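PDB 7JRM: F5/8 type C domain protein from Clostridium perfringens, which probably binds carbohydrate as the CBM51-2 and adjoining INT portion of ZmpB, an O-glycopeptidase that recognises and hydrolyses mucins. Local coordinates for residues S232-N235 against K236-E240; E255-K258 against N259-K263; L314-T317 against G318-L322; T340-E343 against N344-N347; V358-L361 against R362-S365. All blocks are in the same frame, centred on the assembly; numbering follows the deposited sequence.

Contact 1 of 5, residues S232-N235 against K236-E240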
loop_
_atom_site.group_PDB
_atom_site.type_symbol
_atom_site.label_atom_id
_atom_site.label_comp_id
_atom_site.label_asym_id
_atom_site.label_seq_id
_atom_site.Cartn_x
_atom_site.Cartn_y
_atom_site.Cartn_z
ATOM N N SER A 232 5.427 -0.752 -13.502
ATOM C CA SER A 232 6.872 -0.563 -13.410
ATOM C C SER A 232 7.233 0.906 -13.221
ATOM O O SER A 232 8.118 1.233 -12.420
ATOM C CB SER A 232 7.556 -1.128 -14.655
ATOM O OG SER A 232 7.244 -2.499 -14.830
ATOM N N GLU A 233 6.562 1.804 -13.945
ATOM C CA GLU A 233 6.873 3.225 -13.822
ATOM C C GLU A 233 6.440 3.772 -12.468
ATOM O O GLU A 233 7.165 4.565 -11.855
ATOM C CB GLU A 233 6.211 4.009 -14.956
ATOM C CG GLU A 233 6.866 3.805 -16.312
ATOM C CD GLU A 233 8.285 4.336 -16.359
ATOM O OE1 GLU A 233 8.463 5.571 -16.285
ATOM O OE2 GLU A 233 9.223 3.519 -16.469
ATOM N N LEU A 234 5.263 3.365 -11.987
ATOM C CA LEU A 234 4.816 3.811 -10.671
ATOM C C LEU A 234 5.696 3.237 -9.568
ATOM O O LEU A 234 6.011 3.930 -8.594
ATOM C CB LEU A 234 3.354 3.425 -10.450
ATOM C CG LEU A 234 2.766 3.856 -9.104
ATOM C CD1 LEU A 234 2.877 5.364 -8.940
ATOM C CD2 LEU A 234 1.323 3.402 -8.965
ATOM N N ASN A 235 6.101 1.970 -9.704
ATOM C CA ASN A 235 7.021 1.379 -8.738
ATOM C C ASN A 235 8.349 2.125 -8.718
ATOM O O ASN A 235 8.949 2.313 -7.653
ATOM C CB ASN A 235 7.248 -0.098 -9.061
ATOM C CG ASN A 235 6.578 -1.023 -8.066
ATOM O OD1 ASN A 235 6.653 -0.812 -6.856
ATOM N ND2 ASN A 235 5.919 -2.059 -8.573
ATOM N N LYS A 236 8.820 2.559 -9.889
ATOM C CA LYS A 236 10.081 3.290 -9.961
ATOM C C LYS A 236 9.980 4.641 -9.262
ATOM O O LYS A 236 10.901 5.043 -8.543
ATOM C CB LYS A 236 10.492 3.467 -11.422
ATOM C CG LYS A 236 11.889 4.031 -11.619
ATOM C CD LYS A 236 12.227 4.129 -13.099
ATOM C CE LYS A 236 13.409 5.053 -13.338
ATOM N NZ LYS A 236 13.060 6.477 -13.085
ATOM N N ALA A 237 8.868 5.352 -9.460
ATOM C CA ALA A 237 8.707 6.660 -8.832
ATOM C C ALA A 237 8.522 6.547 -7.325
ATOM O O ALA A 237 8.984 7.418 -6.579
ATOM C CB ALA A 237 7.525 7.400 -9.459
ATOM N N ILE A 238 7.855 5.489 -6.857
ATOM C CA ILE A 238 7.633 5.323 -5.423
ATOM C C ILE A 238 8.949 5.024 -4.713
ATOM O O ILE A 238 9.256 5.610 -3.668
ATOM C CB ILE A 238 6.590 4.222 -5.164
ATOM C CG1 ILE A 238 5.186 4.721 -5.504
ATOM C CG2 ILE A 238 6.650 3.753 -3.717
ATOM C CD1 ILE A 238 4.129 3.642 -5.453
ATOM N N GLU A 239 9.745 4.108 -5.271
ATOM C CA GLU A 239 11.007 3.737 -4.637
ATOM C C GLU A 239 11.952 4.928 -4.547
ATOM O O GLU A 239 12.647 5.105 -3.539
ATOM C CB GLU A 239 11.662 2.588 -5.403
ATOM C CG GLU A 239 10.920 1.266 -5.302
ATOM C CD GLU A 239 10.466 0.955 -3.888
ATOM O OE1 GLU A 239 11.313 0.973 -2.970
ATOM O OE2 GLU A 239 9.260 0.692 -3.696
ATOM N N GLU A 240 11.992 5.758 -5.591
ATOM C CA GLU A 240 12.831 6.950 -5.546
ATOM C C GLU A 240 12.262 7.998 -4.599
ATOM O O GLU A 240 13.022 8.765 -3.997
ATOM C CB GLU A 240 12.997 7.528 -6.951
ATOM C CG GLU A 240 13.813 6.646 -7.884
ATOM C CD GLU A 240 13.789 7.129 -9.321
ATOM O OE1 GLU A 240 14.230 6.372 -10.211
ATOM O OE2 GLU A 240 13.330 8.266 -9.561
HETATM O O HOH W 1 6.934 0.638 -4.895
HETATM O O HOH W 2 9.123 -1.547 -5.650
#

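Contact 2 of 5, residues E255-K258 against N259-K263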
loop_
_atom_site.group_PDB
_atom_site.type_symbol
_atom_site.label_atom_id
_atom_site.label_comp_id
_atom_site.label_asym_id
_atom_site.label_seq_id
_atom_site.Cartn_x
_atom_site.Cartn_y
_atom_site.Cartn_z
ATOM N N GLU A 255 3.997 16.531 3.705
ATOM C CA GLU A 255 2.702 15.876 3.861
ATOM C C GLU A 255 2.111 15.497 2.510
ATOM O O GLU A 255 1.584 14.392 2.340
ATOM C CB GLU A 255 1.739 16.787 4.622
ATOM C CG GLU A 255 0.844 16.066 5.614
ATOM C CD GLU A 255 1.536 15.803 6.935
ATOM O OE1 GLU A 255 1.445 16.664 7.835
ATOM O OE2 GLU A 255 2.168 14.735 7.075
ATOM N N ALA A 256 2.192 16.407 1.535
ATOM C CA ALA A 256 1.629 16.137 0.217
ATOM C C ALA A 256 2.354 14.987 -0.468
ATOM O O ALA A 256 1.717 14.105 -1.056
ATOM C CB ALA A 256 1.685 17.399 -0.643
ATOM N N LEU A 257 3.688 14.980 -0.406
ATOM C CA LEU A 257 4.447 13.873 -0.979
ATOM C C LEU A 257 4.133 12.566 -0.265
ATOM O O LEU A 257 3.976 11.521 -0.907
ATOM C CB LEU A 257 5.945 14.173 -0.912
ATOM C CG LEU A 257 6.873 13.017 -1.291
ATOM C CD1 LEU A 257 6.742 12.687 -2.770
ATOM C CD2 LEU A 257 8.316 13.338 -0.933
ATOM N N LYS A 258 4.032 12.608 1.067
ATOM C CA LYS A 258 3.683 11.412 1.827
ATOM C C LYS A 258 2.315 10.881 1.421
ATOM O O LYS A 258 2.117 9.665 1.317
ATOM C CB LYS A 258 3.717 11.720 3.324
ATOM C CG LYS A 258 3.506 10.513 4.220
ATOM C CD LYS A 258 4.520 9.421 3.928
ATOM C CE LYS A 258 3.881 8.046 4.005
ATOM N NZ LYS A 258 3.379 7.748 5.375
ATOM N N ASN A 259 1.355 11.781 1.187
ATOM C CA ASN A 259 0.033 11.351 0.747
ATOM C C ASN A 259 0.083 10.769 -0.660
ATOM O O ASN A 259 -0.650 9.825 -0.973
ATOM C CB ASN A 259 -0.948 12.521 0.810
ATOM C CG ASN A 259 -1.195 12.998 2.228
ATOM O OD1 ASN A 259 -0.852 12.317 3.194
ATOM N ND2 ASN A 259 -1.794 14.177 2.361
ATOM N N ALA A 260 0.944 11.319 -1.522
ATOM C CA ALA A 260 1.061 10.802 -2.881
ATOM C C ALA A 260 1.716 9.426 -2.894
ATOM O O ALA A 260 1.336 8.561 -3.692
ATOM C CB ALA A 260 1.848 11.781 -3.751
ATOM N N ILE A 261 2.706 9.208 -2.024
ATOM C CA ILE A 261 3.312 7.886 -1.906
ATOM C C ILE A 261 2.274 6.867 -1.457
ATOM O O ILE A 261 2.229 5.737 -1.962
ATOM C CB ILE A 261 4.514 7.931 -0.944
ATOM C CG1 ILE A 261 5.616 8.832 -1.502
ATOM C CG2 ILE A 261 5.054 6.529 -0.691
ATOM C CD1 ILE A 261 6.732 9.111 -0.516
ATOM N N SER A 262 1.416 7.253 -0.509
ATOM C CA SER A 262 0.365 6.351 -0.048
ATOM C C SER A 262 -0.645 6.065 -1.152
ATOM O O SER A 262 -1.064 4.916 -1.333
ATOM C CB SER A 262 -0.332 6.941 1.178
ATOM O OG SER A 262 0.590 7.154 2.233
ATOM N N LYS A 263 -1.048 7.096 -1.901
ATOM C CA LYS A 263 -1.960 6.879 -3.021
ATOM C C LYS A 263 -1.324 6.009 -4.096
ATOM O O LYS A 263 -2.019 5.226 -4.753
ATOM C CB LYS A 263 -2.402 8.217 -3.613
ATOM C CG LYS A 263 -3.251 9.065 -2.679
ATOM C CD LYS A 263 -4.438 8.282 -2.148
#

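Contact 3 of 5, residues L314-T317 against G318-L322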
loop_
_atom_site.group_PDB
_atom_site.type_symbol
_atom_site.label_atom_id
_atom_site.label_comp_id
_atom_site.label_asym_id
_atom_site.label_seq_id
_atom_site.Cartn_x
_atom_site.Cartn_y
_atom_site.Cartn_z
ATOM N N LEU A 314 18.877 26.896 24.949
ATOM C CA LEU A 314 19.791 26.493 23.890
ATOM C C LEU A 314 21.201 27.040 24.061
ATOM O O LEU A 314 22.093 26.639 23.305
ATOM C CB LEU A 314 19.245 26.931 22.526
ATOM C CG LEU A 314 18.009 26.181 22.027
ATOM C CD1 LEU A 314 17.484 26.803 20.744
ATOM C CD2 LEU A 314 18.326 24.709 21.827
ATOM N N ASN A 315 21.420 27.938 25.023
ATOM C CA ASN A 315 22.724 28.557 25.243
ATOM C C ASN A 315 23.224 29.239 23.975
ATOM O O ASN A 315 24.101 28.711 23.282
ATOM C CB ASN A 315 23.737 27.519 25.739
ATOM C CG ASN A 315 25.100 28.120 26.047
ATOM O OD1 ASN A 315 25.298 29.329 25.934
ATOM N ND2 ASN A 315 26.046 27.274 26.438
ATOM N N LYS A 316 22.679 30.413 23.674
ATOM C CA LYS A 316 23.113 31.206 22.532
ATOM C C LYS A 316 22.506 32.594 22.659
ATOM O O LYS A 316 21.582 32.819 23.446
ATOM C CB LYS A 316 22.712 30.564 21.201
ATOM C CG LYS A 316 21.286 30.047 21.163
ATOM C CD LYS A 316 20.851 29.757 19.737
ATOM C CE LYS A 316 20.947 31.000 18.869
ATOM N NZ LYS A 316 21.230 30.665 17.445
ATOM N N THR A 317 23.043 33.524 21.874
ATOM C CA THR A 317 22.547 34.889 21.817
ATOM C C THR A 317 22.151 35.230 20.388
ATOM O O THR A 317 22.519 34.537 19.434
ATOM C CB THR A 317 23.597 35.891 22.320
ATOM O OG1 THR A 317 24.664 35.986 21.368
ATOM C CG2 THR A 317 24.161 35.444 23.657
ATOM N N GLY A 318 21.388 36.309 20.248
ATOM C CA GLY A 318 20.964 36.740 18.931
ATOM C C GLY A 318 19.734 35.992 18.444
ATOM O O GLY A 318 18.921 35.495 19.226
ATOM N N ASP A 319 19.615 35.905 17.122
ATOM C CA ASP A 319 18.424 35.347 16.500
ATOM C C ASP A 319 18.293 33.854 16.786
ATOM O O ASP A 319 19.284 33.132 16.931
ATOM C CB ASP A 319 18.458 35.579 14.989
ATOM C CG ASP A 319 18.983 36.953 14.625
ATOM O OD1 ASP A 319 20.202 37.079 14.387
ATOM O OD2 ASP A 319 18.176 37.905 14.574
ATOM N N ILE A 320 17.046 33.399 16.866
ATOM C CA ILE A 320 16.720 31.983 16.990
ATOM C C ILE A 320 16.265 31.491 15.624
ATOM O O ILE A 320 15.340 32.056 15.027
ATOM C CB ILE A 320 15.639 31.746 18.056
ATOM C CG1 ILE A 320 16.170 32.103 19.446
ATOM C CG2 ILE A 320 15.165 30.299 18.023
ATOM C CD1 ILE A 320 17.346 31.261 19.889
ATOM N N THR A 321 16.914 30.446 15.125
ATOM C CA THR A 321 16.668 29.928 13.789
ATOM C C THR A 321 15.663 28.780 13.827
ATOM O O THR A 321 15.317 28.254 14.887
ATOM C CB THR A 321 17.982 29.464 13.149
ATOM O OG1 THR A 321 18.374 28.209 13.716
ATOM C CG2 THR A 321 19.083 30.489 13.393
ATOM N N LEU A 322 15.186 28.400 12.638
ATOM C CA LEU A 322 14.331 27.222 12.532
ATOM C C LEU A 322 15.085 25.967 12.947
ATOM O O LEU A 322 14.520 25.081 13.598
ATOM C CB LEU A 322 13.798 27.081 11.106
ATOM C CG LEU A 322 12.771 25.978 10.843
ATOM C CD1 LEU A 322 11.455 26.305 11.527
ATOM C CD2 LEU A 322 12.569 25.781 9.349
#

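Contact 4 of 5, residues T340-E343 against N344-N347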
loop_
_atom_site.group_PDB
_atom_site.type_symbol
_atom_site.label_atom_id
_atom_site.label_comp_id
_atom_site.label_asym_id
_atom_site.label_seq_id
_atom_site.Cartn_x
_atom_site.Cartn_y
_atom_site.Cartn_z
ATOM N N THR A 340 3.850 33.111 20.246
ATOM C CA THR A 340 4.099 33.192 18.812
ATOM C C THR A 340 5.548 32.844 18.498
ATOM O O THR A 340 6.478 33.382 19.108
ATOM C CB THR A 340 3.766 34.592 18.295
ATOM O OG1 THR A 340 2.382 34.874 18.536
ATOM C CG2 THR A 340 4.042 34.690 16.801
ATOM N N GLY A 341 5.735 31.932 17.542
ATOM C CA GLY A 341 7.034 31.412 17.175
ATOM C C GLY A 341 7.239 29.964 17.575
ATOM O O GLY A 341 7.973 29.239 16.894
ATOM N N LEU A 342 6.593 29.528 18.660
ATOM C CA LEU A 342 6.728 28.154 19.129
ATOM C C LEU A 342 6.065 27.143 18.206
ATOM O O LEU A 342 6.246 25.937 18.406
ATOM C CB LEU A 342 6.148 28.024 20.538
ATOM C CG LEU A 342 7.145 28.208 21.683
ATOM C CD1 LEU A 342 6.491 27.911 23.023
ATOM C CD2 LEU A 342 8.366 27.327 21.467
ATOM N N GLU A 343 5.305 27.596 17.206
ATOM C CA GLU A 343 4.733 26.684 16.224
ATOM C C GLU A 343 5.784 26.081 15.302
ATOM O O GLU A 343 5.448 25.199 14.504
ATOM C CB GLU A 343 3.667 27.404 15.395
ATOM C CG GLU A 343 4.206 28.507 14.494
ATOM C CD GLU A 343 4.419 29.816 15.231
ATOM O OE1 GLU A 343 3.984 29.922 16.397
ATOM O OE2 GLU A 343 5.018 30.740 14.644
ATOM N N ASN A 344 7.036 26.531 15.392
ATOM C CA ASN A 344 8.114 25.994 14.574
ATOM C C ASN A 344 8.856 24.845 15.242
ATOM O O ASN A 344 9.566 24.103 14.556
ATOM C CB ASN A 344 9.113 27.103 14.224
ATOM C CG ASN A 344 8.535 28.130 13.269
ATOM O OD1 ASN A 344 8.351 27.857 12.083
ATOM N ND2 ASN A 344 8.247 29.320 13.784
ATOM N N ALA A 345 8.712 24.683 16.559
ATOM C CA ALA A 345 9.377 23.606 17.295
ATOM C C ALA A 345 8.535 22.340 17.173
ATOM O O ALA A 345 7.816 21.934 18.090
ATOM C CB ALA A 345 9.592 24.001 18.750
ATOM N N LYS A 346 8.644 21.696 16.008
ATOM C CA LYS A 346 7.835 20.515 15.726
ATOM C C LYS A 346 8.222 19.318 16.585
ATOM O O LYS A 346 7.411 18.399 16.742
ATOM C CB LYS A 346 7.943 20.147 14.245
ATOM C CG LYS A 346 9.294 19.577 13.839
ATOM C CD LYS A 346 9.379 19.373 12.335
ATOM C CE LYS A 346 10.566 18.499 11.962
ATOM N NZ LYS A 346 10.945 18.656 10.530
ATOM N N ASN A 347 9.432 19.305 17.143
ATOM C CA ASN A 347 9.902 18.197 17.963
ATOM C C ASN A 347 9.728 18.453 19.454
ATOM O O ASN A 347 10.253 17.686 20.269
ATOM C CB ASN A 347 11.372 17.900 17.656
ATOM C CG ASN A 347 11.579 17.385 16.246
ATOM O OD1 ASN A 347 11.003 16.370 15.852
ATOM N ND2 ASN A 347 12.405 18.084 15.475
#

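Contact 5 of 5, residues V358-L361 against R362-S365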
loop_
_atom_site.group_PDB
_atom_site.type_symbol
_atom_site.label_atom_id
_atom_site.label_comp_id
_atom_site.label_asym_id
_atom_site.label_seq_id
_atom_site.Cartn_x
_atom_site.Cartn_y
_atom_site.Cartn_z
ATOM N N VAL A 358 0.323 33.553 29.922
ATOM C CA VAL A 358 -0.192 33.160 28.614
ATOM C C VAL A 358 -1.689 32.909 28.714
ATOM O O VAL A 358 -2.165 32.260 29.655
ATOM C CB VAL A 358 0.544 31.914 28.083
ATOM C CG1 VAL A 358 0.000 31.510 26.721
ATOM C CG2 VAL A 358 2.039 32.173 28.010
ATOM N N LYS A 359 -2.435 33.422 27.734
ATOM C CA LYS A 359 -3.877 33.228 27.652
ATOM C C LYS A 359 -4.301 32.562 26.350
ATOM O O LYS A 359 -5.503 32.487 26.068
ATOM C CB LYS A 359 -4.602 34.569 27.807
ATOM C CG LYS A 359 -4.399 35.509 26.628
ATOM C CD LYS A 359 -5.300 36.728 26.720
ATOM C CE LYS A 359 -5.140 37.623 25.503
ATOM N NZ LYS A 359 -5.886 38.903 25.651
ATOM N N ASP A 360 -3.353 32.076 25.550
ATOM C CA ASP A 360 -3.664 31.528 24.232
ATOM C C ASP A 360 -2.658 30.429 23.921
ATOM O O ASP A 360 -1.482 30.715 23.684
ATOM C CB ASP A 360 -3.627 32.624 23.169
ATOM C CG ASP A 360 -4.169 32.162 21.831
ATOM O OD1 ASP A 360 -4.107 32.949 20.863
ATOM O OD2 ASP A 360 -4.656 31.016 21.744
ATOM N N LEU A 361 -3.121 29.179 23.920
ATOM C CA LEU A 361 -2.282 28.028 23.611
ATOM C C LEU A 361 -2.352 27.619 22.145
ATOM O O LEU A 361 -1.775 26.592 21.774
ATOM C CB LEU A 361 -2.671 26.836 24.489
ATOM C CG LEU A 361 -2.634 27.012 26.006
ATOM C CD1 LEU A 361 -2.797 25.665 26.694
ATOM C CD2 LEU A 361 -1.345 27.687 26.440
ATOM N N ARG A 362 -3.043 28.394 21.311
ATOM C CA ARG A 362 -3.218 28.006 19.915
ATOM C C ARG A 362 -1.921 27.895 19.113
ATOM O O ARG A 362 -1.894 27.077 18.176
ATOM C CB ARG A 362 -4.187 28.983 19.233
ATOM C CG ARG A 362 -5.647 28.735 19.588
ATOM C CD ARG A 362 -6.561 29.776 18.967
ATOM N NE ARG A 362 -6.275 31.118 19.462
ATOM C CZ ARG A 362 -6.798 32.228 18.951
ATOM N NH1 ARG A 362 -6.482 33.410 19.462
ATOM N NH2 ARG A 362 -7.640 32.155 17.928
ATOM N N PRO A 363 -0.854 28.659 19.380
ATOM C CA PRO A 363 0.408 28.405 18.664
ATOM C C PRO A 363 0.958 27.000 18.851
ATOM O O PRO A 363 1.782 26.565 18.036
ATOM C CB PRO A 363 1.358 29.458 19.248
ATOM C CG PRO A 363 0.464 30.583 19.600
ATOM C CD PRO A 363 -0.802 29.943 20.108
ATOM N N LEU A 364 0.537 26.277 19.889
ATOM C CA LEU A 364 0.982 24.908 20.122
ATOM C C LEU A 364 0.008 23.872 19.575
ATOM O O LEU A 364 0.146 22.685 19.883
ATOM C CB LEU A 364 1.198 24.669 21.619
ATOM C CG LEU A 364 1.770 25.815 22.452
ATOM C CD1 LEU A 364 1.591 25.525 23.936
ATOM C CD2 LEU A 364 3.235 26.045 22.121
ATOM N N SER A 365 -0.965 24.292 18.763
ATOM C CA SER A 365 -2.031 23.385 18.346
ATOM C C SER A 365 -1.505 22.265 17.455
ATOM O O SER A 365 -1.954 21.118 17.564
ATOM C CB SER A 365 -3.131 24.165 17.627
ATOM O OG SER A 365 -2.662 24.695 16.400
#

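Contact 1 of 5, residues S232-N235 against K236-E240
On the first turns of alpha-helix 232-242, the flat amide of Asn235 and the flat carboxylate of Glu239, one turn apart, bring oxygen toward oxygen, with Asn235 OD1 and Glu239 OE2 4.4 Å apart. Both are acceptors, and two waters lie between them. One water is 2.8 Å from Asn235 OD1 and also reaches Glu239 OE2. The other sits unusually close to the same two oxygens, so its links are doubtful. Not every one of these links need be made at once, because the waters have more acceptors near them than protons. Glu239 curls over to this place through a bend at chi2 (-44°), and its OE2 also forms a salt bridge with Lys242.

The helix is one of three packed as a small bundle. Four consecutive i to i+4 backbone bonds hold it here, from Lys236 N to Ser232 O through to Glu239 N to Asn235 O (3.1 Å). Just before the first turn, Asp230 OD1 is bonded to Ser232 OG.

The inward side is apolar. Leu234 and Ile238 are one turn apart and cross obliquely, with Leu234 CG 3.9 Å from Ile238 CD1. Ile238 CG1 also lies 3.3 Å from Leu234 O. These two residues pack on Leu268 of helix 251-270, and Ala237 rests on Leu280 and Leu283 of helix 273-288.

On the outer side, Lys236 runs out extended and then bends at chi4 (-70°). That bend brings Lys236 NZ to the syn side of Glu240 OE1 in a 3.1 Å salt bridge, 26° out of the carboxylate plane.

Contact 2 of 5, residues E255-K258 against N259-K263
Lys258 O is approached by two donors of Ser262, one turn further along the alpha-helix. The backbone Ser262 N bonds to it at 3.1 Å. Ser262 OG also lies 3.1 Å from Lys258 O, but its single proton has another acceptor nearby, so that second bond is not certain. The hydroxyl sits here because OG is anti to the carbonyl carbon (chi1 -59°), which folds it back along the helix. Lys258 CE then passes 3.8 Å from Ser262 OG, since the lysine chain bends at three of its torsions.

The neighbouring backbone bonds are regular. Ile261 N meets Leu257 O at 2.9 Å.

Asn259 packs its flat amide over the preceding turn, with CG 3.1 Å from Glu255 O. Neither amide end bonds to that oxygen, which is held by Asn259 N instead.

On the buried side, Leu257 CG touches Ile261 CD1 at 4.0 Å. Ile261 CG1 also lies close, 3.2 Å from Leu257 O.

These apolar groups join helix 251-270 to its two partners. Leu257 and Ala260 pack on Leu283 of helix 273-288, with Met287 also against Leu257. Ile261 faces Ala241 and Lys242 of helix 232-242.

Contact 3 of 5, residues L314-T317 against G318-L322
Lys316 reaches across a surface turn to Asp319 and Ile320, and its side chain carries the contact. CB points toward the 318-322 segment. CG takes the crowded position between the backbone N and the carbonyl carbon (chi1 45°). CD then lies 3.8 Å from Ile320 CD1. A bend at chi3 (-59°) carries CE back over the turn, where it meets Ile320 CD1 at 3.8 Å and Asp319 O at 3.3 Å. At the tip, NZ makes a weak hydrogen bond to Asp319 O, 3.2 Å away. The stronger partner of NZ is Asp324 OD2, in a salt bridge.

The turn links helix 304-314 to helix 322-326. Asn315, with positive phi, is the first residue to leave the first helix. Gly318 also has positive phi (83°), a conformation that would press a side chain against the carbonyl oxygen of Thr317. Its own carbonyl is held by Gln311 NE2 of the first helix.

Ile320 is the buried residue here. Its CD1 touches Lys316 CD and CE, the two chains crossing at an angle, while the side chain packs on Leu307 and Ile310 of helix 304-314 and on Met325 of helix 322-326. Thr321 sits at the N-cap of the second helix, with OG1 bonded to Asp324 N.

The lysine thus works in two ways. Its last two methylenes, CD and CE, lie against the buried isoleucine, and its ammonium group is shared between a carbonyl and a carboxylate. Asp324 probably favours the charged form of Lys316 and does more than the weak carbonyl bond to fix the tip.

Contact 4 of 5, residues T340-E343 against N344-N347
This contact is a short 3-10 turn between parallel strands 330-332 and 350-352, in what the sequence and topology indicate is a leucine-rich repeat region. Gly341 O is the acceptor at its start, and Asn344 grips it twice. Asn344 N donates at 3.2 Å, from above the carbonyl plane. Asn344 ND2 donates at 3.1 Å with an N-H...O angle of 153°, and comes from the same face. The side chain can close this ring because CG lies beside the backbone N (chi1 -69°).

Glu343 folds back alongside Asn344. Its chain bends at chi2, and OE1 accepts from Gly341 N at 2.9 Å. Gly341 is therefore held at both its N and its O by side chains of the turn. The Glu343 and Asn344 chains point the same way, with carboxylate and amide planes 52° apart.

Leu342 points inward and packs on Met325 and on Leu364. Ala345 follows, with a weak bond from Ala345 N to Leu342 O at 3.3 Å; its CB also rests on Met325. Ala345 then forms the centre of an inverse gamma turn, in which Lys346 N makes a weak bond to Asn344 O at 3.0 Å.

Contact 5 of 5, residues V358-L361 against R362-S365
Asp360 and Arg362 make the tight part of this turn, while the side chains of Leu361 and Leu364 are buried but meet each other loosely. Arg362 grips the carboxylate side-on in a salt bridge. Arg362 NE donates to Asp360 OD2 at 2.8 Å in a nearly straight bond (167°), lying in the guanidinium plane. Arg362 NH1 meets Asp360 OD1, also at 2.8 Å, but from above the carboxylate plane. The two planes are 35° apart. A third bond, from Arg362 N to Asp360 OD2 at 3.1 Å, fixes the carboxylate against the start of the turn. A bend at chi3 (-63°) turns the guanidinium back to reach Asp360. Arg362 and Ser365 are nevertheless exposed to solvent.

The backbone is also tight. Leu361 O accepts Leu364 N at 3.0 Å, closing a 3-10 turn, and Leu364 CB sits 3.5 Å from Leu361 O. By contrast, Leu361 CD2 is 4.4 Å from Leu364 CD1.

The turn lies in the loop between strands 350-352 and 372-384. Tyr399 makes a cation-pi contact with Arg362 and a backbone bond with Leu361. Leu361 packs on Leu373 of strand 372-384 and Phe452 of strand 452-461, and Leu364 on Leu339.

How the contacts relate
The five contacts follow one another along the chain. Contacts 1 and 2 lie on consecutive helices of the bundle, 232-242 and 251-270, with centres about 13 Å apart. Contacts 3, 4 and 5 belong to the next part of the chain, and contact 5 is about 42 Å from contact 1 between centres. Contact 3 precedes the mixed sheet; contacts 4 and 5 occupy successive loops between its parallel strands 330-332, 350-352 and 372-384. Their centres are about 11 Å apart, and Glu343 CB meets Pro363 O at 3.4 Å. Leu322 CD1 touches Asn344 OD1 at 3.5 Å. The helical bundle thus joins the amino-terminal modules to a stacked, repeat-like region.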